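Long-range contacts in hydrolase, isochorismatase family (Pseudomonas putida, PDB 4L07), which probably hydrolyses the amide bond of maleamate, as a maleamate amidase of the isochorismatase-like hydrolase family: residues A[163-171]-A[191-202]; A[24-34]-A[44-55]. All coordinates share one frame; numbering follows the deposited sequence.

Interaction 1: A[163-171]-A[191-202]; sequences KVLVPADCC and GDVTDSDDILKW
Leu-165 lays its methyl CD1 over one face of the Trp-202 indole, 3.9 Å from the centroid of the six-membered ring and 18° off its normal, a CH-pi contact. With CG anti to the carbonyl carbon (chi1 -52°), the isobutyl end reaches the helix, where the same CD1 also meets Ile-199 CD1. On the other face of the sheet packing is tighter still: Val-166 CG1 presses on Val-193 CG2 at 3.4 Å, closer than usual for two carbons, the side chains running side by side. Between these faces the parallel strands 163-167 and 192-194 are zipped by four backbone bonds, among them Val-166 N to Asp-192 O with an N-H...O angle of 170°.

The more open end, where a water enters, is polar and held by hydrogen bonds instead of close carbon packing. There the Asp-169 carboxylate grips the first turn of helix 196-202 with both oxygens, each met on its syn side: OD1 accepts from Ser-196 OG at 2.6 Å and OD2 from Ser-196 N at 2.9 Å. The water donates to OD1 and accepts from Asp-197 N.

The strands belong to a beta-alpha-beta unit whose connecting helix 176-189 covers Val-166 and Val-193 through Ile-186, while strand 138-144 flanks 163-172 on the side away from 192-194.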
loop_
_atom_site.group_PDB
_atom_site.type_symbol
_atom_site.label_atom_id
_atom_site.label_comp_id
_atom_site.label_asym_id
_atom_site.label_seq_id
_atom_site.Cartn_x
_atom_site.Cartn_y
_atom_site.Cartn_z
ATOM N N LYS A 163 1.163 -14.992 -9.627
ATOM C CA LYS A 163 1.984 -16.198 -9.568
ATOM C C LYS A 163 3.414 -15.814 -9.917
ATOM O O LYS A 163 3.638 -14.923 -10.748
ATOM C CB LYS A 163 1.442 -17.249 -10.527
ATOM C CG LYS A 163 0.095 -17.808 -10.086
ATOM C CD LYS A 163 -0.731 -18.290 -11.262
ATOM C CE LYS A 163 -2.010 -18.972 -10.790
ATOM N NZ LYS A 163 -1.750 -20.358 -10.305
ATOM N N VAL A 164 4.378 -16.478 -9.284
ATOM C CA VAL A 164 5.772 -16.059 -9.380
ATOM C C VAL A 164 6.712 -17.169 -9.827
ATOM O O VAL A 164 6.707 -18.275 -9.264
ATOM C CB VAL A 164 6.288 -15.488 -8.039
ATOM C CG1 VAL A 164 7.743 -15.052 -8.152
ATOM C CG2 VAL A 164 5.448 -14.302 -7.606
ATOM N N LEU A 165 7.529 -16.845 -10.826
ATOM C CA LEU A 165 8.610 -17.715 -11.283
ATOM C C LEU A 165 9.946 -16.996 -11.128
ATOM O O LEU A 165 10.069 -15.814 -11.464
ATOM C CB LEU A 165 8.394 -18.095 -12.754
ATOM C CG LEU A 165 7.024 -18.667 -13.152
ATOM C CD1 LEU A 165 6.951 -18.882 -14.660
ATOM C CD2 LEU A 165 6.732 -19.976 -12.421
ATOM N N VAL A 166 10.950 -17.707 -10.623
ATOM C CA VAL A 166 12.270 -17.125 -10.439
ATOM C C VAL A 166 13.365 -17.982 -11.091
ATOM O O VAL A 166 13.697 -19.053 -10.583
ATOM C CB VAL A 166 12.569 -16.829 -8.942
ATOM C CG1 VAL A 166 12.334 -18.051 -8.080
ATOM C CG2 VAL A 166 13.982 -16.299 -8.747
ATOM N N PRO A 167 13.905 -17.516 -12.232
ATOM C CA PRO A 167 15.053 -18.209 -12.827
ATOM C C PRO A 167 16.317 -17.923 -12.027
ATOM O O PRO A 167 16.821 -16.799 -12.030
ATOM C CB PRO A 167 15.138 -17.615 -14.239
ATOM C CG PRO A 167 14.439 -16.300 -14.159
ATOM C CD PRO A 167 13.384 -16.446 -13.101
ATOM N N ALA A 168 16.813 -18.950 -11.339
ATOM C CA ALA A 168 17.944 -18.823 -10.421
ATOM C C ALA A 168 19.194 -18.274 -11.106
ATOM O O ALA A 168 19.958 -17.514 -10.505
ATOM C CB ALA A 168 18.240 -20.165 -9.762
ATOM N N ASP A 169 19.378 -18.642 -12.373
ATOM C CA ASP A 169 20.534 -18.191 -13.147
ATOM C C ASP A 169 20.411 -16.743 -13.640
ATOM O O ASP A 169 21.261 -16.268 -14.393
ATOM C CB ASP A 169 20.839 -19.161 -14.306
ATOM C CG ASP A 169 19.707 -19.264 -15.315
ATOM O OD1 ASP A 169 19.998 -19.545 -16.499
ATOM O OD2 ASP A 169 18.531 -19.074 -14.944
ATOM N N CYS A 170 19.356 -16.050 -13.204
ATOM C CA CYS A 170 19.149 -14.628 -13.498
ATOM C C CYS A 170 19.221 -13.766 -12.237
ATOM O O CYS A 170 18.998 -12.549 -12.281
ATOM C CB CYS A 170 17.784 -14.428 -14.147
ATOM S SG CYS A 170 17.663 -15.136 -15.793
ATOM N N CYS A 171 19.537 -14.410 -11.120
ATOM C CA CYS A 171 19.596 -13.750 -9.830
ATOM C C CYS A 171 21.037 -13.713 -9.339
ATOM O O CYS A 171 21.694 -14.753 -9.259
ATOM C CB CYS A 171 18.693 -14.483 -8.838
ATOM S SG CYS A 171 16.934 -14.425 -9.272
ATOM N N GLY A 191 7.236 -18.961 -4.600
ATOM C CA GLY A 191 7.208 -19.102 -6.052
ATOM C C GLY A 191 7.948 -20.338 -6.505
ATOM O O GLY A 191 8.448 -21.093 -5.678
ATOM N N ASP A 192 7.997 -20.555 -7.817
ATOM C CA ASP A 192 8.785 -21.652 -8.370
ATOM C C ASP A 192 10.158 -21.182 -8.834
ATOM O O ASP A 192 10.267 -20.319 -9.713
ATOM C CB ASP A 192 8.031 -22.355 -9.509
ATOM C CG ASP A 192 7.151 -23.503 -9.015
ATOM O OD1 ASP A 192 7.183 -23.810 -7.804
ATOM O OD2 ASP A 192 6.424 -24.105 -9.840
ATOM N N VAL A 193 11.196 -21.759 -8.230
ATOM C CA VAL A 193 12.576 -21.537 -8.642
ATOM C C VAL A 193 12.882 -22.477 -9.802
ATOM O O VAL A 193 12.662 -23.690 -9.717
ATOM C CB VAL A 193 13.572 -21.753 -7.476
ATOM C CG1 VAL A 193 15.011 -21.527 -7.926
ATOM C CG2 VAL A 193 13.232 -20.838 -6.310
ATOM N N THR A 194 13.413 -21.910 -10.869
ATOM C CA THR A 194 13.654 -22.634 -12.103
ATOM C C THR A 194 14.860 -22.016 -12.803
ATOM O O THR A 194 15.732 -21.520 -12.131
ATOM C CB THR A 194 12.392 -22.718 -12.981
ATOM O OG1 THR A 194 12.658 -23.518 -14.138
ATOM C CG2 THR A 194 11.898 -21.340 -13.378
ATOM N N ASP A 195 14.965 -22.151 -14.120
ATOM C CA ASP A 195 16.069 -21.525 -14.858
ATOM C C ASP A 195 15.596 -20.840 -16.142
ATOM O O ASP A 195 14.448 -21.019 -16.558
ATOM C CB ASP A 195 17.227 -22.514 -15.120
ATOM C CG ASP A 195 16.831 -23.698 -15.998
ATOM O OD1 ASP A 195 17.588 -24.691 -16.002
ATOM O OD2 ASP A 195 15.802 -23.652 -16.703
ATOM N N SER A 196 16.483 -20.059 -16.756
ATOM C CA SER A 196 16.136 -19.258 -17.936
ATOM C C SER A 196 15.686 -20.104 -19.130
ATOM O O SER A 196 14.760 -19.718 -19.841
ATOM C CB SER A 196 17.277 -18.312 -18.324
ATOM O OG SER A 196 18.484 -19.007 -18.580
ATOM N N ASP A 197 16.333 -21.253 -19.333
ATOM C CA ASP A 197 15.926 -22.215 -20.366
ATOM C C ASP A 197 14.440 -22.573 -20.279
ATOM O O ASP A 197 13.735 -22.543 -21.288
ATOM C CB ASP A 197 16.770 -23.495 -20.287
ATOM C CG ASP A 197 18.117 -23.364 -20.984
ATOM O OD1 ASP A 197 18.367 -22.343 -21.664
ATOM O OD2 ASP A 197 18.932 -24.302 -20.854
ATOM N N ASP A 198 13.984 -22.916 -19.073
ATOM C CA ASP A 198 12.574 -23.193 -18.794
ATOM C C ASP A 198 11.726 -21.971 -19.157
ATOM O O ASP A 198 10.764 -22.089 -19.912
ATOM C CB ASP A 198 12.396 -23.585 -17.312
ATOM C CG ASP A 198 10.924 -23.746 -16.880
ATOM O OD1 ASP A 198 10.700 -24.088 -15.699
ATOM O OD2 ASP A 198 9.985 -23.537 -17.673
ATOM N N ILE A 199 12.095 -20.805 -18.629
ATOM C CA ILE A 199 11.341 -19.572 -18.875
ATOM C C ILE A 199 11.163 -19.319 -20.372
ATOM O O ILE A 199 10.051 -19.074 -20.832
ATOM C CB ILE A 199 11.987 -18.344 -18.182
ATOM C CG1 ILE A 199 11.995 -18.517 -16.652
ATOM C CG2 ILE A 199 11.283 -17.046 -18.579
ATOM C CD1 ILE A 199 10.630 -18.740 -16.020
ATOM N N LEU A 200 12.260 -19.407 -21.121
ATOM C CA LEU A 200 12.238 -19.124 -22.560
ATOM C C LEU A 200 11.281 -20.048 -23.311
ATOM O O LEU A 200 10.470 -19.583 -24.107
ATOM C CB LEU A 200 13.648 -19.204 -23.155
ATOM C CG LEU A 200 14.669 -18.154 -22.714
ATOM C CD1 LEU A 200 16.072 -18.582 -23.130
ATOM C CD2 LEU A 200 14.335 -16.762 -23.247
ATOM N N LYS A 201 11.372 -21.350 -23.031
ATOM C CA LYS A 201 10.492 -22.351 -23.628
ATOM C C LYS A 201 9.039 -22.075 -23.249
ATOM O O LYS A 201 8.147 -22.146 -24.096
ATOM C CB LYS A 201 10.920 -23.758 -23.186
ATOM C CG LYS A 201 10.114 -24.904 -23.779
ATOM C CD LYS A 201 10.651 -26.247 -23.303
ATOM C CE LYS A 201 9.684 -27.384 -23.595
ATOM N NZ LYS A 201 9.672 -27.758 -25.036
ATOM N N TRP A 202 8.820 -21.733 -21.979
ATOM C CA TRP A 202 7.488 -21.418 -21.467
ATOM C C TRP A 202 6.866 -20.206 -22.124
ATOM O O TRP A 202 5.690 -20.240 -22.488
ATOM C CB TRP A 202 7.516 -21.262 -19.942
ATOM C CG TRP A 202 6.197 -20.791 -19.379
ATOM C CD1 TRP A 202 4.990 -21.481 -19.350
ATOM C CD2 TRP A 202 5.902 -19.484 -18.772
ATOM N NE1 TRP A 202 4.005 -20.718 -18.780
ATOM C CE2 TRP A 202 4.483 -19.513 -18.412
ATOM C CE3 TRP A 202 6.647 -18.339 -18.497
ATOM C CZ2 TRP A 202 3.857 -18.434 -17.804
ATOM C CZ3 TRP A 202 6.007 -17.257 -17.889
ATOM C CH2 TRP A 202 4.644 -17.308 -17.549
HETATM O O HOH W 1 18.982 -22.234 -18.055
#

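Interaction 2: A[24-34]-A[44-55]; sequences IIVVDFSYGFT and ASLQMSRTKEIC
Ala-44 CB meets Phe-29 CE1 at 3.9 Å, where helix 45-55 begins to pack on the parallel sheet of this alpha/beta fold. The helix runs back along strand 24-27, nearly antiparallel to it, with 154° between their directions and 9.9 Å between the axes at closest approach. Ala-44 is the N-cap residue, and a water joins its N to Thr-34 O.

Next, Gln-47 sets CB near Phe-29 CZ. Met-48 CG then sits over the middle of the Phe-29 ring, 3.7 Å from the centroid and 8° off the normal; its sulfur stands farther out above the same face, a Met-aromatic contact. The bend at chi3 (-66°) turns Met-48 CE back beside Thr-34 CB. A turn later Thr-51 brings OG1 to the edge of the ring, in its plane, 3.5 Å from CE2, while that hydroxyl donates to Gln-47 O. That carbonyl also takes Thr-51 N, from the opposite face of its plane. An alanine in place of Phe-29 is likely to leave Met-48 CG without the surface it rests on and to open a gap under the helix, where Ala-44 CB, Gln-47 CB and Thr-51 OG1 now meet the ring.

Thr-51 CG2 points at the methyls of Val-26, tip to tip. Ile-54 CG2 follows, 3.7 Å from Ile-24 CD1, and last comes Cys-55, whose SG touches Val-26 CG2 at 3.5 Å and Ile-24 CG2 at 3.8 Å.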
loop_
_atom_site.group_PDB
_atom_site.type_symbol
_atom_site.label_atom_id
_atom_site.label_comp_id
_atom_site.label_asym_id
_atom_site.label_seq_id
_atom_site.Cartn_x
_atom_site.Cartn_y
_atom_site.Cartn_z
ATOM N N ILE A 24 7.783 -9.640 -17.121
ATOM C CA ILE A 24 9.142 -9.784 -16.615
ATOM C C ILE A 24 9.463 -8.581 -15.727
ATOM O O ILE A 24 9.296 -7.430 -16.145
ATOM C CB ILE A 24 10.177 -9.862 -17.774
ATOM C CG1 ILE A 24 9.678 -10.749 -18.939
ATOM C CG2 ILE A 24 11.572 -10.243 -17.267
ATOM C CD1 ILE A 24 9.356 -12.201 -18.612
ATOM N N ILE A 25 9.919 -8.850 -14.508
ATOM C CA ILE A 25 10.391 -7.792 -13.613
ATOM C C ILE A 25 11.897 -7.951 -13.432
ATOM O O ILE A 25 12.362 -8.985 -12.958
ATOM C CB ILE A 25 9.692 -7.835 -12.235
ATOM C CG1 ILE A 25 8.167 -7.898 -12.400
ATOM C CG2 ILE A 25 10.143 -6.653 -11.379
ATOM C CD1 ILE A 25 7.428 -8.339 -11.150
ATOM N N VAL A 26 12.645 -6.928 -13.827
ATOM C CA VAL A 26 14.105 -6.932 -13.694
ATOM C C VAL A 26 14.478 -6.018 -12.532
ATOM O O VAL A 26 14.433 -4.793 -12.639
ATOM C CB VAL A 26 14.790 -6.475 -14.996
ATOM C CG1 VAL A 26 16.308 -6.617 -14.894
ATOM C CG2 VAL A 26 14.264 -7.285 -16.164
ATOM N N VAL A 27 14.828 -6.633 -11.407
ATOM C CA VAL A 27 15.044 -5.903 -10.158
ATOM C C VAL A 27 16.470 -5.378 -9.999
ATOM O O VAL A 27 17.408 -6.154 -9.792
ATOM C CB VAL A 27 14.691 -6.782 -8.931
ATOM C CG1 VAL A 27 14.851 -5.994 -7.641
ATOM C CG2 VAL A 27 13.280 -7.332 -9.057
ATOM N N ASP A 28 16.619 -4.056 -10.102
ATOM C CA ASP A 28 17.846 -3.352 -9.706
ATOM C C ASP A 28 19.132 -3.854 -10.371
ATOM O O ASP A 28 20.180 -3.921 -9.717
ATOM C CB ASP A 28 18.022 -3.373 -8.177
ATOM C CG ASP A 28 16.877 -2.697 -7.440
ATOM O OD1 ASP A 28 16.086 -1.968 -8.082
ATOM O OD2 ASP A 28 16.778 -2.881 -6.204
ATOM N N PHE A 29 19.061 -4.193 -11.656
ATOM C CA PHE A 29 20.282 -4.383 -12.445
ATOM C C PHE A 29 20.797 -3.005 -12.897
ATOM O O PHE A 29 20.960 -2.741 -14.092
ATOM C CB PHE A 29 20.064 -5.322 -13.646
ATOM C CG PHE A 29 20.235 -6.799 -13.336
ATOM C CD1 PHE A 29 21.056 -7.237 -12.294
ATOM C CD2 PHE A 29 19.606 -7.755 -14.129
ATOM C CE1 PHE A 29 21.212 -8.597 -12.035
ATOM C CE2 PHE A 29 19.756 -9.115 -13.876
ATOM C CZ PHE A 29 20.562 -9.535 -12.825
ATOM N N SER A 30 21.018 -2.127 -11.923
ATOM C CA SER A 30 21.637 -0.819 -12.144
ATOM C C SER A 30 23.139 -0.953 -11.920
ATOM O O SER A 30 23.587 -1.912 -11.289
ATOM C CB SER A 30 21.044 0.223 -11.195
ATOM O OG SER A 30 21.358 -0.077 -9.846
ATOM N N TYR A 31 23.917 -0.002 -12.431
ATOM C CA TYR A 31 25.376 -0.060 -12.275
ATOM C C TYR A 31 25.817 -0.129 -10.808
ATOM O O TYR A 31 26.812 -0.770 -10.488
ATOM C CB TYR A 31 26.057 1.108 -12.994
ATOM C CG TYR A 31 25.973 1.006 -14.500
ATOM C CD1 TYR A 31 26.633 -0.019 -15.190
ATOM C CD2 TYR A 31 25.230 1.924 -15.241
ATOM C CE1 TYR A 31 26.556 -0.117 -16.573
ATOM C CE2 TYR A 31 25.143 1.828 -16.621
ATOM C CZ TYR A 31 25.812 0.810 -17.280
ATOM O OH TYR A 31 25.727 0.722 -18.649
ATOM N N GLY A 32 25.066 0.523 -9.925
ATOM C CA GLY A 32 25.345 0.481 -8.487
ATOM C C GLY A 32 25.382 -0.931 -7.925
ATOM O O GLY A 32 26.085 -1.196 -6.948
ATOM N N PHE A 33 24.635 -1.832 -8.558
ATOM C CA PHE A 33 24.562 -3.224 -8.138
ATOM C C PHE A 33 25.324 -4.191 -9.056
ATOM O O PHE A 33 25.526 -5.337 -8.684
ATOM C CB PHE A 33 23.101 -3.663 -7.984
ATOM C CG PHE A 33 22.371 -2.926 -6.894
ATOM C CD1 PHE A 33 22.546 -3.282 -5.561
ATOM C CD2 PHE A 33 21.525 -1.861 -7.197
ATOM C CE1 PHE A 33 21.890 -2.594 -4.550
ATOM C CE2 PHE A 33 20.866 -1.169 -6.188
ATOM C CZ PHE A 33 21.051 -1.536 -4.863
ATOM N N THR A 34 25.752 -3.728 -10.234
ATOM C CA THR A 34 26.355 -4.627 -11.239
ATOM C C THR A 34 27.776 -4.256 -11.671
ATOM O O THR A 34 28.450 -5.066 -12.320
ATOM C CB THR A 34 25.500 -4.713 -12.520
ATOM O OG1 THR A 34 25.447 -3.420 -13.136
ATOM C CG2 THR A 34 24.080 -5.181 -12.200
ATOM N N ALA A 44 27.409 -9.730 -11.826
ATOM C CA ALA A 44 26.111 -10.095 -12.373
ATOM C C ALA A 44 26.178 -10.327 -13.884
ATOM O O ALA A 44 25.153 -10.351 -14.561
ATOM C CB ALA A 44 25.077 -9.025 -12.032
ATOM N N SER A 45 27.385 -10.528 -14.410
ATOM C CA SER A 45 27.561 -10.622 -15.864
ATOM C C SER A 45 26.753 -11.749 -16.523
ATOM O O SER A 45 26.036 -11.505 -17.491
ATOM C CB SER A 45 29.047 -10.704 -16.238
ATOM O OG SER A 45 29.666 -11.807 -15.603
ATOM N N LEU A 46 26.854 -12.968 -15.994
ATOM C CA LEU A 46 26.113 -14.110 -16.545
ATOM C C LEU A 46 24.609 -13.943 -16.379
ATOM O O LEU A 46 23.827 -14.259 -17.281
ATOM C CB LEU A 46 26.562 -15.423 -15.891
ATOM C CG LEU A 46 28.003 -15.890 -16.120
ATOM C CD1 LEU A 46 28.289 -17.140 -15.296
ATOM C CD2 LEU A 46 28.265 -16.148 -17.597
ATOM N N GLN A 47 24.220 -13.443 -15.211
ATOM C CA GLN A 47 22.818 -13.241 -14.864
ATOM C C GLN A 47 22.146 -12.234 -15.795
ATOM O O GLN A 47 20.998 -12.433 -16.210
ATOM C CB GLN A 47 22.711 -12.800 -13.401
ATOM C CG GLN A 47 23.022 -13.917 -12.404
ATOM C CD GLN A 47 24.492 -14.021 -11.998
ATOM O OE1 GLN A 47 24.830 -14.776 -11.081
ATOM N NE2 GLN A 47 25.362 -13.258 -12.648
ATOM N N MET A 48 22.867 -11.162 -16.121
ATOM C CA MET A 48 22.352 -10.120 -17.014
ATOM C C MET A 48 22.181 -10.616 -18.448
ATOM O O MET A 48 21.241 -10.230 -19.127
ATOM C CB MET A 48 23.231 -8.865 -16.981
ATOM C CG MET A 48 23.038 -8.017 -15.735
ATOM S SD MET A 48 23.885 -6.431 -15.765
ATOM C CE MET A 48 25.607 -6.939 -15.754
ATOM N N SER A 49 23.090 -11.467 -18.913
ATOM C CA SER A 49 22.960 -12.008 -20.265
ATOM C C SER A 49 21.788 -12.987 -20.378
ATOM O O SER A 49 21.099 -13.010 -21.397
ATOM C CB SER A 49 24.272 -12.634 -20.749
ATOM O OG SER A 49 24.636 -13.725 -19.937
ATOM N N ARG A 50 21.549 -13.779 -19.330
ATOM C CA ARG A 50 20.379 -14.657 -19.295
ATOM C C ARG A 50 19.097 -13.820 -19.240
ATOM O O ARG A 50 18.125 -14.110 -19.941
ATOM C CB ARG A 50 20.428 -15.629 -18.100
ATOM C CG ARG A 50 21.606 -16.600 -18.063
ATOM C CD ARG A 50 21.537 -17.666 -19.152
ATOM N NE ARG A 50 22.024 -17.162 -20.435
ATOM C CZ ARG A 50 23.304 -16.926 -20.723
ATOM N NH1 ARG A 50 24.255 -17.137 -19.818
ATOM N NH2 ARG A 50 23.635 -16.465 -21.922
ATOM N N THR A 51 19.115 -12.777 -18.413
ATOM C CA THR A 51 17.967 -11.877 -18.276
ATOM C C THR A 51 17.680 -11.181 -19.612
ATOM O O THR A 51 16.523 -11.074 -20.019
ATOM C CB THR A 51 18.184 -10.854 -17.140
ATOM O OG1 THR A 51 18.400 -11.556 -15.904
ATOM C CG2 THR A 51 16.976 -9.923 -16.992
ATOM N N LYS A 52 18.735 -10.749 -20.306
ATOM C CA LYS A 52 18.571 -10.094 -21.614
ATOM C C LYS A 52 17.818 -10.993 -22.601
ATOM O O LYS A 52 16.944 -10.526 -23.331
ATOM C CB LYS A 52 19.922 -9.664 -22.200
ATOM C CG LYS A 52 19.809 -8.921 -23.530
ATOM C CD LYS A 52 21.163 -8.423 -24.014
ATOM C CE LYS A 52 21.064 -7.726 -25.369
ATOM N NZ LYS A 52 20.519 -8.610 -26.443
ATOM N N GLU A 53 18.153 -12.282 -22.608
ATOM C CA GLU A 53 17.481 -13.255 -23.472
ATOM C C GLU A 53 15.986 -13.352 -23.160
ATOM O O GLU A 53 15.151 -13.336 -24.065
ATOM C CB GLU A 53 18.148 -14.629 -23.358
ATOM C CG GLU A 53 19.603 -14.647 -23.800
ATOM C CD GLU A 53 20.233 -16.029 -23.742
ATOM O OE1 GLU A 53 20.031 -16.753 -22.739
ATOM O OE2 GLU A 53 20.946 -16.386 -24.704
ATOM N N ILE A 54 15.661 -13.437 -21.873
ATOM C CA ILE A 54 14.275 -13.484 -21.419
ATOM C C ILE A 54 13.508 -12.218 -21.819
ATOM O O ILE A 54 12.411 -12.302 -22.382
ATOM C CB ILE A 54 14.190 -13.724 -19.890
ATOM C CG1 ILE A 54 14.635 -15.153 -19.552
ATOM C CG2 ILE A 54 12.776 -13.483 -19.377
ATOM C CD1 ILE A 54 14.698 -15.449 -18.061
ATOM N N CYS A 55 14.096 -11.059 -21.528
ATOM C CA CYS A 55 13.476 -9.766 -21.834
ATOM C C CYS A 55 13.293 -9.563 -23.339
ATOM O O CYS A 55 12.233 -9.118 -23.777
ATOM C CB CYS A 55 14.289 -8.619 -21.238
ATOM S SG CYS A 55 14.224 -8.522 -19.431
HETATM O O HOH W 2 28.498 -7.550 -13.232
#

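Overall arrangement
Interaction 2 closes before interaction 1 opens, so the two follow in series along the chain, their centres about 13 Å apart. Both reach one parallel sheet ordered 112-116, 65-70, 22-27, 138-144, 163-172, 192-194: strand 22-27 carries interaction 2, the last two strands interaction 1, and strand 138-144 separates them. Helices 45-60 and 196-207 are neighbours: Ser-196 OG lies 3.4 Å from Arg-50 CD, and Ile-54 packs on Ile-199. Further touches join Cys-170 CB to Thr-51 OG1 and Cys-170 O to Phe-29 CZ, each at 3.4 Å. Together the contacts thus tie an inner strand of the sheet to its edge through the touching helices 45-60 and 196-207.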